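Local coordinates for Lin1840 protein (Listeria innocua serovar 6a, PDB 4ZOB) that probably hydrolyses terminal, non-reducing beta-D-glucosyl residues, releasing beta-D-glucose, acting as a family 3 beta-glucosidase, at residues T236-V241 with I268-A273; G71-Y76 with L86-D91; F100-A105 with R149-T154. The protein carries 1 engineered substitution. All coordinates share one frame; numbering follows the deposited sequence.

One bound D-glucono-1,5-lactone unites three contacts whose centres lie 20 to 28 Å apart. All belong to the N-terminal domain of family 3, a TIM-barrel relative. Along the chain they come in series: contact 2 closes first, joining helix 66-78 to strand 87-90; contact 3 follows, pairing the start of helix 103-109 with the loop after strand 133-134; contact 1 comes last, where strands 233-236 and 266-268 run out into loops. Strands 87-90, 133-134, 233-236 and 266-268 share one parallel sheet. The example illustrates a principle of barrel enzymes: loops after different strands bring Asp91, Arg149 and Asp270 together around one ligand.

Contact 1: residues T236-V241 with I268-A273. With LGC (D-glucono-1,5-lactone), chain C.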
# COMPACT_ATOMS: atom_id res chain seq x y z
N THR A 236 -4.91 -15.21 -17.41
CA THR A 236 -4.39 -15.17 -16.04
C THR A 236 -3.50 -13.93 -15.76
O THR A 236 -3.04 -13.22 -16.69
CB THR A 236 -3.57 -16.43 -15.70
OG1 THR A 236 -2.25 -16.36 -16.29
CG2 THR A 236 -4.32 -17.73 -16.11
N ALA A 237 -3.24 -13.71 -14.46
CA ALA A 237 -2.43 -12.62 -13.99
C ALA A 237 -1.02 -13.04 -13.54
O ALA A 237 -0.83 -14.14 -13.00
CB ALA A 237 -3.15 -11.90 -12.83
N PHE A 238 -0.05 -12.16 -13.72
CA PHE A 238 1.30 -12.44 -13.21
C PHE A 238 1.43 -12.52 -11.66
O PHE A 238 2.35 -13.20 -11.13
CB PHE A 238 2.26 -11.37 -13.70
CG PHE A 238 2.66 -11.52 -15.14
CD1 PHE A 238 3.10 -12.74 -15.61
CD2 PHE A 238 2.60 -10.44 -16.00
CE1 PHE A 238 3.51 -12.89 -16.93
CE2 PHE A 238 2.98 -10.57 -17.32
CZ PHE A 238 3.43 -11.81 -17.79
N ASN A 239 0.55 -11.82 -10.95
CA ASN A 239 0.68 -11.69 -9.50
C ASN A 239 0.22 -12.91 -8.70
O ASN A 239 -0.58 -13.72 -9.16
CB ASN A 239 -0.09 -10.45 -9.02
CG ASN A 239 -1.55 -10.46 -9.44
OD1 ASN A 239 -1.87 -10.23 -10.61
ND2 ASN A 239 -2.44 -10.72 -8.49
N VAL A 240 0.73 -13.03 -7.48
CA VAL A 240 0.03 -13.84 -6.50
C VAL A 240 -1.33 -13.25 -6.15
O VAL A 240 -1.54 -12.04 -6.18
CB VAL A 240 0.79 -13.96 -5.16
CG1 VAL A 240 2.12 -14.65 -5.34
CG2 VAL A 240 0.98 -12.61 -4.51
N VAL A 241 -2.24 -14.12 -5.79
CA VAL A 241 -3.45 -13.73 -5.11
C VAL A 241 -3.50 -14.57 -3.85
O VAL A 241 -3.51 -15.81 -3.93
CB VAL A 241 -4.68 -14.08 -5.94
CG1 VAL A 241 -5.95 -13.90 -5.08
CG2 VAL A 241 -4.70 -13.27 -7.24
N ILE A 268 -6.33 -18.50 -20.85
CA ILE A 268 -4.97 -18.41 -21.36
C ILE A 268 -4.04 -17.90 -20.26
O ILE A 268 -4.42 -17.04 -19.49
CB ILE A 268 -4.88 -17.54 -22.64
CG1 ILE A 268 -3.50 -17.68 -23.29
CG2 ILE A 268 -5.16 -16.06 -22.38
CD1 ILE A 268 -3.35 -16.95 -24.62
N SER A 269 -2.84 -18.41 -20.19
CA SER A 269 -1.83 -17.83 -19.33
C SER A 269 -1.29 -16.52 -19.88
O SER A 269 -1.35 -16.26 -21.06
CB SER A 269 -0.71 -18.81 -19.13
OG SER A 269 0.20 -18.77 -20.18
N ASP A 270 -0.78 -15.68 -19.01
CA ASP A 270 -0.04 -14.53 -19.44
C ASP A 270 1.34 -15.05 -19.80
O ASP A 270 1.65 -16.21 -19.58
CB ASP A 270 -0.01 -13.42 -18.38
CG ASP A 270 0.24 -12.03 -18.98
OD1 ASP A 270 0.76 -11.93 -20.08
OD2 ASP A 270 -0.08 -11.03 -18.36
N TRP A 271 2.16 -14.19 -20.36
CA TRP A 271 3.38 -14.62 -20.98
C TRP A 271 4.33 -15.21 -19.99
O TRP A 271 4.96 -14.53 -19.24
CB TRP A 271 4.01 -13.41 -21.63
CG TRP A 271 5.18 -13.77 -22.41
CD1 TRP A 271 6.37 -14.23 -21.93
CD2 TRP A 271 5.31 -13.75 -23.82
NE1 TRP A 271 7.22 -14.48 -22.95
CE2 TRP A 271 6.62 -14.21 -24.11
CE3 TRP A 271 4.48 -13.40 -24.85
CZ2 TRP A 271 7.09 -14.31 -25.39
CZ3 TRP A 271 4.95 -13.51 -26.13
CH2 TRP A 271 6.24 -13.95 -26.39
N GLY A 272 4.46 -16.51 -20.07
CA GLY A 272 5.33 -17.28 -19.22
C GLY A 272 4.83 -17.43 -17.80
O GLY A 272 5.55 -17.87 -16.94
N ALA A 273 3.59 -17.09 -17.55
CA ALA A 273 3.14 -17.12 -16.16
C ALA A 273 3.11 -18.57 -15.66
O ALA A 273 3.23 -18.82 -14.47
CB ALA A 273 1.80 -16.42 -15.99
C1 LGC C . 2.34 -9.62 -21.44
C2 LGC C . 1.22 -8.80 -20.86
O5 LGC C . 2.25 -10.13 -22.80
O1 LGC C . 3.37 -9.85 -20.80
O2 LGC C . 1.08 -9.18 -19.51
C3 LGC C . -0.15 -9.08 -21.47
O3 LGC C . -1.10 -8.05 -21.04
C4 LGC C . 0.01 -9.26 -23.00
O4 LGC C . -1.24 -9.54 -23.63
C5 LGC C . 0.95 -10.42 -23.27
C6 LGC C . 1.08 -10.76 -24.76
O6 LGC C . 1.15 -9.58 -25.56
O HOH W 1 -0.98 -10.27 -15.60
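The Phe238 ring carries the carboxylate of Asp270 stacked on one face, with the two planes 17° apart and Asp270 CG 3.3 Å above the ring plane, displaced toward the rim. Asp270 CB makes a CH-pi contact over the same ring, 4.0 Å from its centroid. At the edge lie Trp271 O, 3.2 Å from Phe238 CE1, and O1 of the bound gluconolactone, while the edge of the Trp271 indole faces the lactone C6. This is the sugar-binding end of a TIM-barrel-type domain, where strands 233-236 and 266-268 give way to loops and Asp270 to Ala273 form a type II beta turn.

The strands stay in step to the last residue: Thr236 N donates to Ile268 O at 2.8 Å. Two residues on, Asp270 N donates to Thr236 OG1, a hydroxyl also hydrogen-bonded to Thr247. Ala273 CB packs against Phe238 CD1 at 3.9 Å, and Tyr205 meets the ring edge-to-face.

Asp270 reaches the ring because its CG is turned opposite the backbone N (chi1 -156°). Trp271 N reaches OD1 of Asp270 on the anti side at 2.7 Å, which helps fix the rotation of the group. A water accepts from Phe238 N and donates to Asp270 OD2. That oxygen also receives the lactone hydroxyl O2 in a very short hydrogen bond, 2.5 Å between Asp270 OD2 and O2.

Contact 2: residues G71-Y76 with L86-D91; sequences GIQEAY and LVFMAD. With LGC (D-glucono-1,5-lactone), chain C.
Gln73 grips Leu86 by polar bonds at both ends of its amide, so that one side chain engages the backbone N and O of a single residue. Leu86 N donates to Gln73 OE1 at 2.9 Å, approaching in the plane of the glutamine carbonyl, on a lone pair of OE1. The return bond, from Gln73 NE2 to Leu86 O, is longer at 3.2 Å; it too uses an in-plane lone pair of its acceptor, although Leu86 O stands 27° out of the glutamine amide plane. NE2 has a second acceptor in Pro345 O. The chain of Gln73 leaves the helix with CG opposite the backbone N and then bends at chi2 (84°), which brings the amide alongside Leu86, just before strand 87-90.

Apolar contacts lie beside these bonds. Leu86 CG sits over the centre of the Tyr76 ring in a CH-pi contact, 3.8 Å from the centroid. Leu86 CD1 meets Ile72 CG2 at 3.4 Å, the two side chains crossing at about a right angle. The same methyl of Ile72 touches Phe88 CZ at 3.8 Å, and the Phe88 ring turns its edge to Gln73 CD.

Just beyond the strand, Asp91 OD1 accepts a hydrogen bond from the lactone O4 at 2.7 Å. The contact fastens helix 66-78 to strand 87-90 in the beta-alpha-beta unit that begins with strand 59-61, whose Val60 is touched by both Leu86 and Phe88.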
# COMPACT_ATOMS: atom_id res chain seq x y z
N GLY A 71 0.11 -17.00 -44.74
CA GLY A 71 1.30 -17.82 -44.90
C GLY A 71 1.44 -18.94 -43.87
O GLY A 71 1.73 -20.08 -44.23
N ILE A 72 1.23 -18.60 -42.59
CA ILE A 72 1.40 -19.56 -41.48
C ILE A 72 0.29 -20.61 -41.50
O ILE A 72 0.56 -21.80 -41.33
CB ILE A 72 1.42 -18.86 -40.10
CG1 ILE A 72 2.72 -18.05 -39.92
CG2 ILE A 72 1.25 -19.87 -38.96
CD1 ILE A 72 2.55 -16.72 -39.23
N GLN A 73 -0.94 -20.15 -41.70
CA GLN A 73 -2.11 -21.02 -41.60
C GLN A 73 -2.18 -22.04 -42.76
O GLN A 73 -2.42 -23.25 -42.56
CB GLN A 73 -3.37 -20.16 -41.57
CG GLN A 73 -4.67 -20.93 -41.46
CD GLN A 73 -5.06 -21.32 -40.05
OE1 GLN A 73 -4.41 -22.15 -39.39
NE2 GLN A 73 -6.17 -20.76 -39.59
N GLU A 74 -1.99 -21.52 -43.96
CA GLU A 74 -1.89 -22.31 -45.20
C GLU A 74 -0.86 -23.41 -45.06
O GLU A 74 -1.14 -24.56 -45.36
CB GLU A 74 -1.53 -21.38 -46.36
CG GLU A 74 -1.07 -22.06 -47.64
CD GLU A 74 -1.54 -21.34 -48.89
OE1 GLU A 74 -1.83 -20.12 -48.81
OE2 GLU A 74 -1.63 -22.00 -49.95
N ALA A 75 0.32 -23.04 -44.57
CA ALA A 75 1.42 -23.98 -44.37
C ALA A 75 1.18 -24.97 -43.22
O ALA A 75 1.69 -26.08 -43.23
CB ALA A 75 2.72 -23.22 -44.14
N TYR A 76 0.41 -24.54 -42.23
CA TYR A 76 0.09 -25.38 -41.07
C TYR A 76 -0.93 -26.45 -41.45
O TYR A 76 -0.76 -27.64 -41.11
CB TYR A 76 -0.43 -24.49 -39.93
CG TYR A 76 -0.82 -25.22 -38.64
CD1 TYR A 76 -2.11 -25.69 -38.47
CD2 TYR A 76 0.09 -25.42 -37.61
CE1 TYR A 76 -2.48 -26.36 -37.31
CE2 TYR A 76 -0.26 -26.08 -36.45
CZ TYR A 76 -1.56 -26.54 -36.32
OH TYR A 76 -1.97 -27.19 -35.19
N LEU A 86 -5.14 -23.13 -36.75
CA LEU A 86 -4.61 -22.22 -35.75
C LEU A 86 -5.57 -21.08 -35.46
O LEU A 86 -6.07 -20.45 -36.40
CB LEU A 86 -3.34 -21.57 -36.28
CG LEU A 86 -2.09 -22.41 -36.35
CD1 LEU A 86 -1.02 -21.64 -37.10
CD2 LEU A 86 -1.64 -22.75 -34.94
N VAL A 87 -5.77 -20.78 -34.18
CA VAL A 87 -6.40 -19.52 -33.75
C VAL A 87 -5.29 -18.48 -33.53
O VAL A 87 -4.25 -18.80 -32.99
CB VAL A 87 -7.32 -19.71 -32.50
CG1 VAL A 87 -6.54 -20.13 -31.23
CG2 VAL A 87 -8.18 -18.47 -32.27
N PHE A 88 -5.52 -17.26 -33.98
CA PHE A 88 -4.48 -16.22 -34.09
C PHE A 88 -4.92 -15.11 -33.17
O PHE A 88 -6.03 -14.59 -33.33
CB PHE A 88 -4.38 -15.64 -35.55
CG PHE A 88 -3.53 -16.47 -36.51
CD1 PHE A 88 -4.01 -17.65 -37.04
CD2 PHE A 88 -2.27 -16.03 -36.90
CE1 PHE A 88 -3.23 -18.40 -37.91
CE2 PHE A 88 -1.50 -16.78 -37.75
CZ PHE A 88 -1.97 -17.96 -38.27
N MET A 89 -4.05 -14.74 -32.21
CA MET A 89 -4.34 -13.71 -31.19
C MET A 89 -3.34 -12.56 -31.23
O MET A 89 -2.27 -12.65 -31.85
CB MET A 89 -4.35 -14.31 -29.80
CG MET A 89 -4.93 -15.71 -29.73
SD MET A 89 -5.80 -16.02 -28.20
CE MET A 89 -5.90 -17.79 -28.23
N ALA A 90 -3.71 -11.48 -30.58
CA ALA A 90 -2.98 -10.23 -30.66
C ALA A 90 -3.44 -9.26 -29.59
O ALA A 90 -4.55 -9.38 -29.05
CB ALA A 90 -3.19 -9.57 -32.00
N ASP A 91 -2.57 -8.28 -29.37
CA ASP A 91 -2.78 -7.18 -28.45
C ASP A 91 -3.35 -6.01 -29.20
O ASP A 91 -2.62 -5.10 -29.58
CB ASP A 91 -1.45 -6.76 -27.82
CG ASP A 91 -0.92 -7.78 -26.85
OD1 ASP A 91 -1.59 -8.07 -25.83
OD2 ASP A 91 0.17 -8.30 -27.11
C1 LGC C . 2.34 -9.62 -21.44
C2 LGC C . 1.22 -8.80 -20.86
O5 LGC C . 2.25 -10.13 -22.80
O1 LGC C . 3.37 -9.85 -20.80
O2 LGC C . 1.08 -9.18 -19.51
C3 LGC C . -0.15 -9.08 -21.47
O3 LGC C . -1.10 -8.05 -21.04
C4 LGC C . 0.01 -9.26 -23.00
O4 LGC C . -1.24 -9.54 -23.63
C5 LGC C . 0.95 -10.42 -23.27
C6 LGC C . 1.08 -10.76 -24.76
O6 LGC C . 1.15 -9.58 -25.56

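Contact 3: residues F100-A105 with R149-T154; sequences FPIPLA and RVMEST. With LGC (D-glucono-1,5-lactone), chain C.
A backbone-led, buried contact seats Pro103 and Leu104, at the start of helix 103-109, against the 3-10 segment and loop that run from Val150 to Thr154, between strand 133-134 and helix 158-173. Carbonyl oxygens do most of the touching. Met151 O accepts from Leu104 N at 3.0 Å, with the N-H lying above the carbonyl plane; a first-turn amide, two residues after the N-cap Ile102, thereby gains an acceptor. The proline ring closes over the same region, Pro103 CD 3.2 Å from Met151 O and Pro103 CB 3.2 Å from Glu152 O. Ser153 O adds a CA-H...O contact to Leu104 CA at 3.0 Å.

Side chains close the flanks. Met151, with CG between its backbone N and carbonyl carbon (chi1 67°) and bends at chi2 and chi3, brings CE to Ile102 CG2 at 3.8 Å and lays it alongside Pro103 CD. Thr154 CG2 rests on Pro103 O, while its OG1 bonds to Asn161.

Glu152 points away from helix 103-109 and holds the Arg149 guanidinium side-on, OE2 to NE and OE1 to NH2, the latter salt bridge at 2.6 Å. Arg149 donates through NH1 to the lactone O2 at 3.2 Å and through NH2 to its O3 at 3.1 Å. Such a carboxylate-oriented arginine, second shell behind first, suits a pocket that recognises adjacent hydroxyls of a glucosyl ring, consistent with a family 3 beta-glucosidase.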
# COMPACT_ATOMS: atom_id res chain seq x y z
N PHE A 100 -6.53 4.83 -31.07
CA PHE A 100 -7.41 5.67 -30.23
C PHE A 100 -6.74 6.04 -28.90
O PHE A 100 -5.65 5.53 -28.57
CB PHE A 100 -8.70 4.89 -29.93
CG PHE A 100 -9.61 4.72 -31.11
CD1 PHE A 100 -9.25 3.88 -32.15
CD2 PHE A 100 -10.82 5.39 -31.17
CE1 PHE A 100 -10.10 3.72 -33.23
CE2 PHE A 100 -11.66 5.26 -32.25
CZ PHE A 100 -11.31 4.42 -33.27
N PRO A 101 -7.40 6.90 -28.11
CA PRO A 101 -6.81 7.23 -26.82
C PRO A 101 -6.58 5.98 -26.03
O PRO A 101 -7.35 5.02 -26.17
CB PRO A 101 -7.85 8.14 -26.13
CG PRO A 101 -8.57 8.77 -27.27
CD PRO A 101 -8.56 7.75 -28.41
N ILE A 102 -5.51 5.98 -25.24
CA ILE A 102 -5.23 4.88 -24.32
C ILE A 102 -6.43 4.60 -23.40
O ILE A 102 -7.27 5.50 -23.17
CB ILE A 102 -3.98 5.15 -23.45
CG1 ILE A 102 -4.08 6.52 -22.79
CG2 ILE A 102 -2.74 5.01 -24.30
CD1 ILE A 102 -3.00 6.81 -21.75
N PRO A 103 -6.52 3.36 -22.88
CA PRO A 103 -7.73 3.08 -22.14
C PRO A 103 -7.96 4.00 -20.95
O PRO A 103 -9.10 4.29 -20.65
CB PRO A 103 -7.53 1.65 -21.70
CG PRO A 103 -6.76 1.06 -22.79
CD PRO A 103 -5.77 2.15 -23.15
N LEU A 104 -6.92 4.49 -20.30
CA LEU A 104 -7.15 5.35 -19.10
C LEU A 104 -7.89 6.62 -19.50
O LEU A 104 -8.73 7.13 -18.74
CB LEU A 104 -5.86 5.69 -18.35
CG LEU A 104 -6.04 6.43 -17.01
CD1 LEU A 104 -6.79 5.58 -16.00
CD2 LEU A 104 -4.69 6.78 -16.44
N ALA A 105 -7.56 7.11 -20.68
CA ALA A 105 -8.15 8.33 -21.26
C ALA A 105 -9.60 8.03 -21.59
O ALA A 105 -10.48 8.74 -21.12
CB ALA A 105 -7.39 8.78 -22.51
N ARG A 149 1.17 0.30 -15.87
CA ARG A 149 0.01 -0.28 -16.55
C ARG A 149 -1.33 0.38 -16.23
O ARG A 149 -2.37 -0.11 -16.69
CB ARG A 149 -0.06 -1.76 -16.23
CG ARG A 149 1.31 -2.42 -16.30
CD ARG A 149 1.22 -3.90 -16.55
NE ARG A 149 0.49 -4.19 -17.79
CZ ARG A 149 0.53 -5.32 -18.49
NH1 ARG A 149 1.29 -6.33 -18.12
NH2 ARG A 149 -0.23 -5.44 -19.58
N VAL A 150 -1.32 1.47 -15.46
CA VAL A 150 -2.55 2.23 -15.20
C VAL A 150 -3.12 2.75 -16.52
O VAL A 150 -4.33 2.92 -16.65
CB VAL A 150 -2.40 3.36 -14.16
CG1 VAL A 150 -2.14 2.78 -12.79
CG2 VAL A 150 -1.32 4.38 -14.50
N MET A 151 -2.23 2.90 -17.51
CA MET A 151 -2.60 3.28 -18.88
C MET A 151 -3.63 2.37 -19.54
O MET A 151 -4.46 2.86 -20.32
CB MET A 151 -1.36 3.47 -19.80
CG MET A 151 -0.53 2.25 -20.12
SD MET A 151 -0.15 1.96 -21.88
CE MET A 151 -1.84 1.83 -22.47
N GLU A 152 -3.62 1.10 -19.17
CA GLU A 152 -4.47 0.08 -19.81
C GLU A 152 -5.81 -0.10 -19.13
O GLU A 152 -6.68 -0.75 -19.71
CB GLU A 152 -3.79 -1.29 -19.85
CG GLU A 152 -2.37 -1.28 -20.35
CD GLU A 152 -1.57 -2.51 -19.95
OE1 GLU A 152 -2.00 -3.69 -20.20
OE2 GLU A 152 -0.45 -2.27 -19.43
N SER A 153 -5.96 0.46 -17.92
CA SER A 153 -7.20 0.41 -17.11
C SER A 153 -8.04 1.64 -17.33
O SER A 153 -7.51 2.70 -17.68
CB SER A 153 -6.86 0.34 -15.63
OG SER A 153 -7.98 0.37 -14.74
N THR A 154 -9.33 1.57 -17.10
CA THR A 154 -10.11 2.77 -17.15
C THR A 154 -10.23 3.47 -15.79
O THR A 154 -10.96 4.44 -15.66
CB THR A 154 -11.51 2.51 -17.73
OG1 THR A 154 -12.12 1.42 -17.04
CG2 THR A 154 -11.42 2.20 -19.27
C1 LGC C . 2.34 -9.62 -21.44
C2 LGC C . 1.22 -8.80 -20.86
O5 LGC C . 2.25 -10.13 -22.80
O1 LGC C . 3.37 -9.85 -20.80
O2 LGC C . 1.08 -9.18 -19.51
C3 LGC C . -0.15 -9.08 -21.47
O3 LGC C . -1.10 -8.05 -21.04
C4 LGC C . 0.01 -9.26 -23.00
O4 LGC C . -1.24 -9.54 -23.63
C5 LGC C . 0.95 -10.42 -23.27
C6 LGC C . 1.08 -10.76 -24.76
O6 LGC C . 1.15 -9.58 -25.56